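PDB 4EFI: 3-oxoacyl-(Acyl-carrier protein) synthase from Burkholderia xenovorans, which probably acts as a 3-oxoacyl-[acyl-carrier-protein] synthase of the KAS III type, an acyltransferase that joins acyl units by carbon-carbon bond formation. Local coordinates for residues A66-L69 and C70-A73; P214-A217 and A218-E221; G127-G130 and Y131-L135. One frame throughout, in Å; residues are numbered along the deposited sequence.

Contact 1: A66-L69 and C70-A73; sequences AGDL and CRKA
Asp68 and Arg71, one helical turn apart, lie side by side and point the same way, and their charged ends close a salt bridge. NH1 of Arg71 reaches OD1 of Asp68 at 2.9 Å, on the anti side and somewhat out of the carboxylate plane, with the planes of the two groups turned 58° apart. The arginine chain leaves with CG anti to its own N and then folds back at chi3 (58°), which brings the guanidinium over its own helix, one face above Asp68 O. The same NH1 also pairs with Glu112, so it is shared by two acids.

The aliphatic chain of Lys72 runs extended past the neighbouring carbonyl, with CG 3.4 Å from Asp68 O.

The backbone bonds are regular i to i+4 ones: Cys70 N to Ala66 O is 2.9 Å and Ala73 N to Leu69 O is 3.0 Å. Leu69 and Ala73 pack on strand 17-26, while Asp68 and Arg71 occupy a more exposed side.

Asp68 OD2 takes the backbone N of Ser65, just before the helix. That bond is consistent with one half of a capping box, with Ser65 as N-cap, at the N-terminus of helix 66-81.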
ATOM      1  N   ALA A  66      -5.383   0.472  12.135  1.00 11.53           N
ATOM      2  CA  ALA A  66      -5.524   0.616  10.690  1.00 11.51           C
ATOM      3  C   ALA A  66      -6.989   0.732  10.319  1.00 11.49           C
ATOM      4  O   ALA A  66      -7.360   1.556   9.484  1.00 11.66           O
ATOM      5  CB  ALA A  66      -4.877  -0.567   9.981  1.00 10.99           C
ATOM      6  N   GLY A  67      -7.842  -0.063  10.963  1.00 10.33           N
ATOM      7  CA  GLY A  67      -9.270   0.036  10.755  1.00 12.01           C
ATOM      8  C   GLY A  67      -9.799   1.431  11.064  1.00 10.66           C
ATOM      9  O   GLY A  67     -10.720   1.933  10.398  1.00 12.33           O
ATOM     10  N   ASP A  68      -9.317   2.026  12.147  1.00 10.91           N
ATOM     11  CA  ASP A  68      -9.779   3.371  12.514  1.00 12.21           C
ATOM     12  C   ASP A  68      -9.366   4.393  11.446  1.00 12.10           C
ATOM     13  O   ASP A  68     -10.134   5.299  11.099  1.00 12.31           O
ATOM     14  CB  ASP A  68      -9.183   3.824  13.853  1.00 12.87           C
ATOM     15  CG  ASP A  68      -9.655   3.023  15.054  1.00 12.03           C
ATOM     16  OD1 ASP A  68     -10.844   2.592  15.073  1.00 15.06           O
ATOM     17  OD2 ASP A  68      -8.831   2.849  15.976  1.00 13.11           O
ATOM     18  N   LEU A  69      -8.136   4.302  10.969  1.00 11.94           N
ATOM     19  CA  LEU A  69      -7.632   5.215   9.957  1.00 11.98           C
ATOM     20  C   LEU A  69      -8.428   5.075   8.687  1.00 10.86           C
ATOM     21  O   LEU A  69      -8.811   6.075   8.060  1.00 11.91           O
ATOM     22  CB  LEU A  69      -6.148   4.955   9.678  1.00 11.26           C
ATOM     23  CG  LEU A  69      -5.185   5.189  10.848  1.00 12.17           C
ATOM     24  CD1 LEU A  69      -3.780   4.719  10.513  1.00 12.18           C
ATOM     25  CD2 LEU A  69      -5.173   6.663  11.246  1.00 13.30           C
ATOM     26  N   CYS A  70      -8.697   3.838   8.278  1.00 11.75           N
ATOM     27  CA  CYS A  70      -9.543   3.602   7.111  1.00 12.09           C
ATOM     28  C   CYS A  70     -10.965   4.085   7.303  1.00 12.39           C
ATOM     29  O   CYS A  70     -11.552   4.609   6.358  1.00 12.56           O
ATOM     30  CB  CYS A  70      -9.564   2.122   6.729  1.00 12.33           C
ATOM     31  SG  CYS A  70      -7.956   1.477   6.147  1.00 12.63           S
ATOM     32  N   ARG A  71     -11.531   3.942   8.504  1.00 11.87           N
ATOM     33  CA  ARG A  71     -12.889   4.441   8.769  1.00 12.46           C
ATOM     34  C   ARG A  71     -12.938   5.956   8.568  1.00 12.24           C
ATOM     35  O   ARG A  71     -13.835   6.485   7.906  1.00 12.55           O
ATOM     36  CB  ARG A  71     -13.345   4.132  10.203  1.00 13.64           C
ATOM     37  CG  ARG A  71     -14.788   4.607  10.482  1.00 16.21           C
ATOM     38  CD  ARG A  71     -15.196   4.573  11.936  1.00 18.49           C
ATOM     39  NE  ARG A  71     -14.324   5.370  12.783  1.00 20.58           N
ATOM     40  CZ  ARG A  71     -13.412   4.895  13.642  1.00 23.98           C
ATOM     41  NH1 ARG A  71     -13.219   3.592  13.842  1.00 17.34           N
ATOM     42  NH2 ARG A  71     -12.680   5.756  14.327  1.00 27.25           N
ATOM     43  N   LYS A  72     -11.981   6.685   9.131  1.00 12.03           N
ATOM     44  CA  LYS A  72     -11.980   8.148   9.010  1.00 12.91           C
ATOM     45  C   LYS A  72     -11.783   8.566   7.552  1.00 12.36           C
ATOM     46  O   LYS A  72     -12.457   9.476   7.054  1.00 12.54           O
ATOM     47  CB  LYS A  72     -10.874   8.731   9.900  1.00 14.71           C
ATOM     48  CG  LYS A  72     -11.168   8.523  11.373  1.00 18.98           C
ATOM     49  CD  LYS A  72      -9.975   8.876  12.248  1.00 25.24           C
ATOM     50  CE  LYS A  72     -10.339   8.808  13.732  1.00 34.39           C
ATOM     51  NZ  LYS A  72      -9.154   8.430  14.548  1.00 37.15           N
ATOM     52  N   ALA A  73     -10.900   7.890   6.831  1.00 11.68           N
ATOM     53  CA  ALA A  73     -10.725   8.165   5.408  1.00 11.96           C
ATOM     54  C   ALA A  73     -12.020   7.891   4.662  1.00 12.70           C
ATOM     55  O   ALA A  73     -12.416   8.653   3.784  1.00 12.21           O
ATOM     56  CB  ALA A  73      -9.585   7.309   4.833  1.00 13.18           C
TER

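Contact 2: P214-A217 and A218-E221; sequences PYDA and AADE
OD2 of Asp220 has several partners. The hydroxyl of Tyr215 donates to it, OH to OD2 2.7 Å, and Arg222 adds a salt bridge to the same oxygen; Arg203 contributes a long, weak ion pair. The phenol comes in on the anti side of the carboxylate, 33° out of its plane, and the two side chains cross at about a right angle. OD2 lies at the edge of the ring, near its plane, so CE2 of Tyr215 also passes it, at 3.5 Å. Tyr215 reaches that far because its CG stands anti to its N (chi1 179°), swinging the ring along the following residues toward Asp220. With two arginines close by, the carboxylate of Asp220 is probably kept ionised, and its negative charge would favour the phenol as donor.

Between these two side chains the backbone winds through a compact bend in the loop joining strands 205-206 and 232-233. Asp216 is the centre of an inverse gamma turn, closed by a weak bond from Ala217 N to Tyr215 O. Two overlapping i to i+3 turns follow, the second of them, Ala217 to Asp220, of type I: Ala219 N binds Asp216 O at 3.2 Å, and Asp220 N binds Ala217 O at 3.0 Å.

The Asp216 carboxylate lies against the first of these turns. Its OD1 accepts a weak bond from Ala219 N at 3.4 Å, while OD2 rests 3.4 Å from CB of Ala219. A water takes the N-H of Ala218, 3.0 Å from its N, and donates weakly to OD1 of Asp216. On the protein side Tyr215 and Ala217 both pack against Met223.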
ATOM      1  N   PRO A 214       4.425 -20.593  15.387  1.00 19.75           N
ATOM      2  CA  PRO A 214       5.632 -19.780  15.569  1.00 20.59           C
ATOM      3  C   PRO A 214       6.781 -20.296  14.721  1.00 20.14           C
ATOM      4  O   PRO A 214       7.096 -21.478  14.750  1.00 21.26           O
ATOM      5  CB  PRO A 214       5.933 -19.897  17.068  1.00 24.80           C
ATOM      6  CG  PRO A 214       5.135 -21.060  17.560  1.00 31.72           C
ATOM      7  CD  PRO A 214       3.935 -21.163  16.652  1.00 24.81           C
ATOM      8  N   TYR A 215       7.379 -19.402  13.940  1.00 18.46           N
ATOM      9  CA  TYR A 215       8.585 -19.711  13.189  1.00 18.45           C
ATOM     10  C   TYR A 215       9.724 -20.053  14.156  1.00 20.40           C
ATOM     11  O   TYR A 215       9.782 -19.517  15.264  1.00 22.42           O
ATOM     12  CB  TYR A 215       8.948 -18.500  12.352  1.00 19.27           C
ATOM     13  CG  TYR A 215      10.201 -18.619  11.524  1.00 18.40           C
ATOM     14  CD1 TYR A 215      10.157 -19.095  10.219  1.00 19.23           C
ATOM     15  CD2 TYR A 215      11.428 -18.202  12.021  1.00 18.05           C
ATOM     16  CE1 TYR A 215      11.296 -19.171   9.451  1.00 20.85           C
ATOM     17  CE2 TYR A 215      12.572 -18.286  11.256  1.00 18.33           C
ATOM     18  CZ  TYR A 215      12.503 -18.776   9.983  1.00 19.49           C
ATOM     19  OH  TYR A 215      13.634 -18.843   9.214  1.00 21.16           O
ATOM     20  N   ASP A 216      10.590 -20.994  13.772  1.00 21.43           N
ATOM     21  CA  ASP A 216      11.702 -21.429  14.624  1.00 23.04           C
ATOM     22  C   ASP A 216      12.867 -20.425  14.572  1.00 25.81           C
ATOM     23  O   ASP A 216      13.905 -20.657  13.933  1.00 25.01           O
ATOM     24  CB  ASP A 216      12.174 -22.825  14.210  1.00 24.95           C
ATOM     25  CG  ASP A 216      13.097 -23.451  15.226  1.00 30.69           C
ATOM     26  OD1 ASP A 216      13.485 -22.762  16.193  1.00 30.94           O
ATOM     27  OD2 ASP A 216      13.442 -24.639  15.045  1.00 33.38           O
ATOM     28  N   ALA A 217      12.673 -19.304  15.256  1.00 22.24           N
ATOM     29  CA  ALA A 217      13.638 -18.224  15.267  1.00 23.70           C
ATOM     30  C   ALA A 217      14.963 -18.657  15.880  1.00 27.32           C
ATOM     31  O   ALA A 217      16.023 -18.229  15.432  1.00 25.07           O
ATOM     32  CB  ALA A 217      13.067 -17.026  16.015  1.00 26.14           C
ATOM     33  N   ALA A 218      14.906 -19.510  16.895  1.00 25.88           N
ATOM     34  CA  ALA A 218      16.119 -19.933  17.591  1.00 28.64           C
ATOM     35  C   ALA A 218      17.065 -20.669  16.645  1.00 27.57           C
ATOM     36  O   ALA A 218      18.283 -20.664  16.841  1.00 29.26           O
ATOM     37  CB  ALA A 218      15.769 -20.820  18.775  1.00 29.72           C
ATOM     38  N   ALA A 219      16.503 -21.322  15.641  1.00 27.85           N
ATOM     39  CA  ALA A 219      17.287 -22.114  14.697  1.00 29.81           C
ATOM     40  C   ALA A 219      17.799 -21.285  13.524  1.00 28.26           C
ATOM     41  O   ALA A 219      18.520 -21.789  12.660  1.00 32.98           O
ATOM     42  CB  ALA A 219      16.449 -23.277  14.177  1.00 30.71           C
ATOM     43  N   ASP A 220      17.394 -20.020  13.475  1.00 24.41           N
ATOM     44  CA  ASP A 220      17.747 -19.115  12.384  1.00 22.58           C
ATOM     45  C   ASP A 220      18.792 -18.113  12.878  1.00 22.92           C
ATOM     46  O   ASP A 220      18.467 -17.182  13.616  1.00 26.34           O
ATOM     47  CB  ASP A 220      16.480 -18.386  11.929  1.00 20.91           C
ATOM     48  CG  ASP A 220      16.679 -17.547  10.678  1.00 20.55           C
ATOM     49  OD1 ASP A 220      17.838 -17.151  10.390  1.00 22.44           O
ATOM     50  OD2 ASP A 220      15.657 -17.252  10.018  1.00 20.97           O
ATOM     51  N   GLU A 221      20.045 -18.306  12.481  1.00 24.23           N
ATOM     52  CA  GLU A 221      21.146 -17.459  12.940  1.00 26.36           C
ATOM     53  C   GLU A 221      20.907 -15.974  12.705  1.00 25.60           C
ATOM     54  O   GLU A 221      21.384 -15.142  13.468  1.00 27.39           O
ATOM     55  CB  GLU A 221      22.463 -17.887  12.266  1.00 31.44           C
TER
HETATM   56  O   HOH W   1      12.404 -20.394  18.257  1.00 34.36           O

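Contact 3: G127-G130 and Y131-L135; sequences GCSG and YPQAL
The carboxamide of Gln133 points its OE1 back at Ser129, 3.1 Å from OG, and the stem of the side chain runs past the Ser129 carbonyl, with CG 3.4 Å from O. Gln133 gets there with CG anti to its own carbonyl carbon (chi1 -58°) and an extended chain that runs toward the turn before the helix. The serine hydroxyl has a firm partner elsewhere: OG is hydrogen-bonded to OG of Ser335. The other flat group, the Tyr131 ring, swings off to a different side. CG of Leu135 lies over one of its faces, 4.0 Å above the plane and offset toward the rim, and OH of Tyr131 is hydrogen-bonded to OG1 of Thr180, which fixes the ring's far end.

The backbone makes the passage from turn to helix. A type I beta turn runs from Gly127 to Gly130, closed by Gly130 N to Gly127 O at 3.1 Å. Gly130 O then accepts from Ala134 N at 2.9 Å, an ordinary helical bond. A water spans the junction, donating to Cys128 O at 2.6 Å and accepting from Tyr131 N at 2.8 Å, so an N-H of the first helical turn is satisfied. Pro132 sets its CD 3.6 Å from Ser129 O and packs on strand 335-343.

Cys128 is the second residue of the turn, its side chain touching His270. A cysteine in the tight turn before a buried helix, beside a histidine, is consistent with the nucleophile position of the thiolase fold in KAS III enzymes.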
ATOM      1  N   GLY A 127       0.542  -7.258   2.119  1.00 14.97           N
ATOM      2  CA  GLY A 127       1.361  -6.137   2.549  1.00 16.99           C
ATOM      3  C   GLY A 127       1.649  -5.200   1.396  1.00 18.12           C
ATOM      4  O   GLY A 127       0.732  -4.624   0.824  1.00 17.74           O
ATOM      5  N   CYS A 128       2.916  -5.057   1.051  1.00 17.25           N
ATOM      6  CA  CYS A 128       3.297  -4.002   0.127  0.50 18.83           C
ATOM      7  C   CYS A 128       2.723  -4.152  -1.293  1.00 18.47           C
ATOM      8  O   CYS A 128       2.789  -3.194  -2.055  1.00 16.85           O
ATOM      9  CB  CYS A 128       4.815  -3.798   0.160  0.50 26.23           C
ATOM     10  SG  CYS A 128       5.417  -3.362   1.817  0.50 61.64           S
ATOM     11  N   SER A 129       2.425  -5.381  -1.708  1.00 17.59           N
ATOM     12  CA  SER A 129       1.930  -5.686  -3.049  1.00 15.73           C
ATOM     13  C   SER A 129       0.413  -5.568  -3.137  1.00 16.14           C
ATOM     14  O   SER A 129      -0.187  -5.870  -4.164  1.00 18.69           O
ATOM     15  CB  SER A 129       2.351  -7.098  -3.456  1.00 18.12           C
ATOM     16  OG  SER A 129       1.557  -8.066  -2.794  1.00 19.60           O
ATOM     17  N   GLY A 130      -0.201  -5.136  -2.045  1.00 14.32           N
ATOM     18  CA  GLY A 130      -1.645  -5.253  -1.891  1.00 15.07           C
ATOM     19  C   GLY A 130      -2.505  -4.272  -2.660  1.00 12.78           C
ATOM     20  O   GLY A 130      -3.635  -4.614  -2.988  1.00 13.76           O
ATOM     21  N   TYR A 131      -2.023  -3.063  -2.941  1.00 12.75           N
ATOM     22  CA  TYR A 131      -2.935  -2.076  -3.525  1.00 13.26           C
ATOM     23  C   TYR A 131      -3.356  -2.458  -4.951  1.00 12.43           C
ATOM     24  O   TYR A 131      -4.550  -2.438  -5.252  1.00 11.65           O
ATOM     25  CB  TYR A 131      -2.394  -0.656  -3.440  1.00 13.08           C
ATOM     26  CG  TYR A 131      -3.435   0.384  -3.801  1.00 12.68           C
ATOM     27  CD1 TYR A 131      -4.532   0.620  -2.979  1.00 12.41           C
ATOM     28  CD2 TYR A 131      -3.306   1.161  -4.945  1.00 12.50           C
ATOM     29  CE1 TYR A 131      -5.468   1.562  -3.299  1.00 12.75           C
ATOM     30  CE2 TYR A 131      -4.218   2.114  -5.264  1.00 13.52           C
ATOM     31  CZ  TYR A 131      -5.310   2.321  -4.434  1.00 11.70           C
ATOM     32  OH  TYR A 131      -6.210   3.310  -4.778  1.00 13.59           O
ATOM     33  N   PRO A 132      -2.403  -2.816  -5.828  1.00 11.66           N
ATOM     34  CA  PRO A 132      -2.863  -3.189  -7.176  1.00 13.39           C
ATOM     35  C   PRO A 132      -3.775  -4.409  -7.167  1.00 12.61           C
ATOM     36  O   PRO A 132      -4.678  -4.530  -7.966  1.00 12.51           O
ATOM     37  CB  PRO A 132      -1.562  -3.435  -7.947  1.00 13.25           C
ATOM     38  CG  PRO A 132      -0.564  -2.618  -7.212  1.00 13.71           C
ATOM     39  CD  PRO A 132      -0.939  -2.751  -5.764  1.00 11.70           C
ATOM     40  N   GLN A 133      -3.538  -5.343  -6.238  1.00 12.16           N
ATOM     41  CA  GLN A 133      -4.414  -6.517  -6.103  1.00 12.81           C
ATOM     42  C   GLN A 133      -5.810  -6.146  -5.649  1.00 12.69           C
ATOM     43  O   GLN A 133      -6.790  -6.715  -6.140  1.00 13.17           O
ATOM     44  CB  GLN A 133      -3.800  -7.544  -5.139  1.00 13.33           C
ATOM     45  CG  GLN A 133      -2.413  -8.022  -5.563  1.00 13.28           C
ATOM     46  CD  GLN A 133      -1.968  -9.251  -4.830  1.00 15.44           C
ATOM     47  OE1 GLN A 133      -0.852  -9.288  -4.279  1.00 19.24           O
ATOM     48  NE2 GLN A 133      -2.783 -10.277  -4.862  1.00 12.73           N
ATOM     49  N   ALA A 134      -5.904  -5.216  -4.707  1.00 12.20           N
ATOM     50  CA  ALA A 134      -7.202  -4.712  -4.263  1.00 12.86           C
ATOM     51  C   ALA A 134      -7.964  -4.034  -5.398  1.00 11.86           C
ATOM     52  O   ALA A 134      -9.179  -4.227  -5.551  1.00 12.51           O
ATOM     53  CB  ALA A 134      -7.027  -3.744  -3.116  1.00 14.04           C
ATOM     54  N   LEU A 135      -7.256  -3.224  -6.185  1.00 11.18           N
ATOM     55  CA  LEU A 135      -7.876  -2.585  -7.343  1.00 12.55           C
ATOM     56  C   LEU A 135      -8.416  -3.630  -8.305  1.00 12.54           C
ATOM     57  O   LEU A 135      -9.552  -3.548  -8.758  1.00 12.48           O
ATOM     58  CB  LEU A 135      -6.864  -1.693  -8.083  1.00 12.52           C
ATOM     59  CG  LEU A 135      -6.466  -0.378  -7.415  1.00 13.51           C
ATOM     60  CD1 LEU A 135      -5.410   0.326  -8.253  1.00 14.40           C
ATOM     61  CD2 LEU A 135      -7.633   0.533  -7.231  1.00 15.30           C
TER
HETATM   62  O   HOH W   2       0.629  -2.039  -2.856  1.00 16.98           O

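How the contacts relate
Contacts 1 and 3 are buried and both lie at the beginning of a helix, 66-81 and 130-143, whereas contact 2 is a surface loop bend far from the centre of the chain. The centres of contacts 1 and 3 are about 17 Å apart; that of contact 2 lies about 34 Å from that of contact 1 and about 29 Å from that of contact 3. None touches another. Chemistry follows place: on its outer side contact 1 pairs charges, contact 2 gathers charged and phenolic groups around one carboxylate, and contact 3, deepest of the three, relies on neutral groups and a bridging water near the probable active-site cysteine.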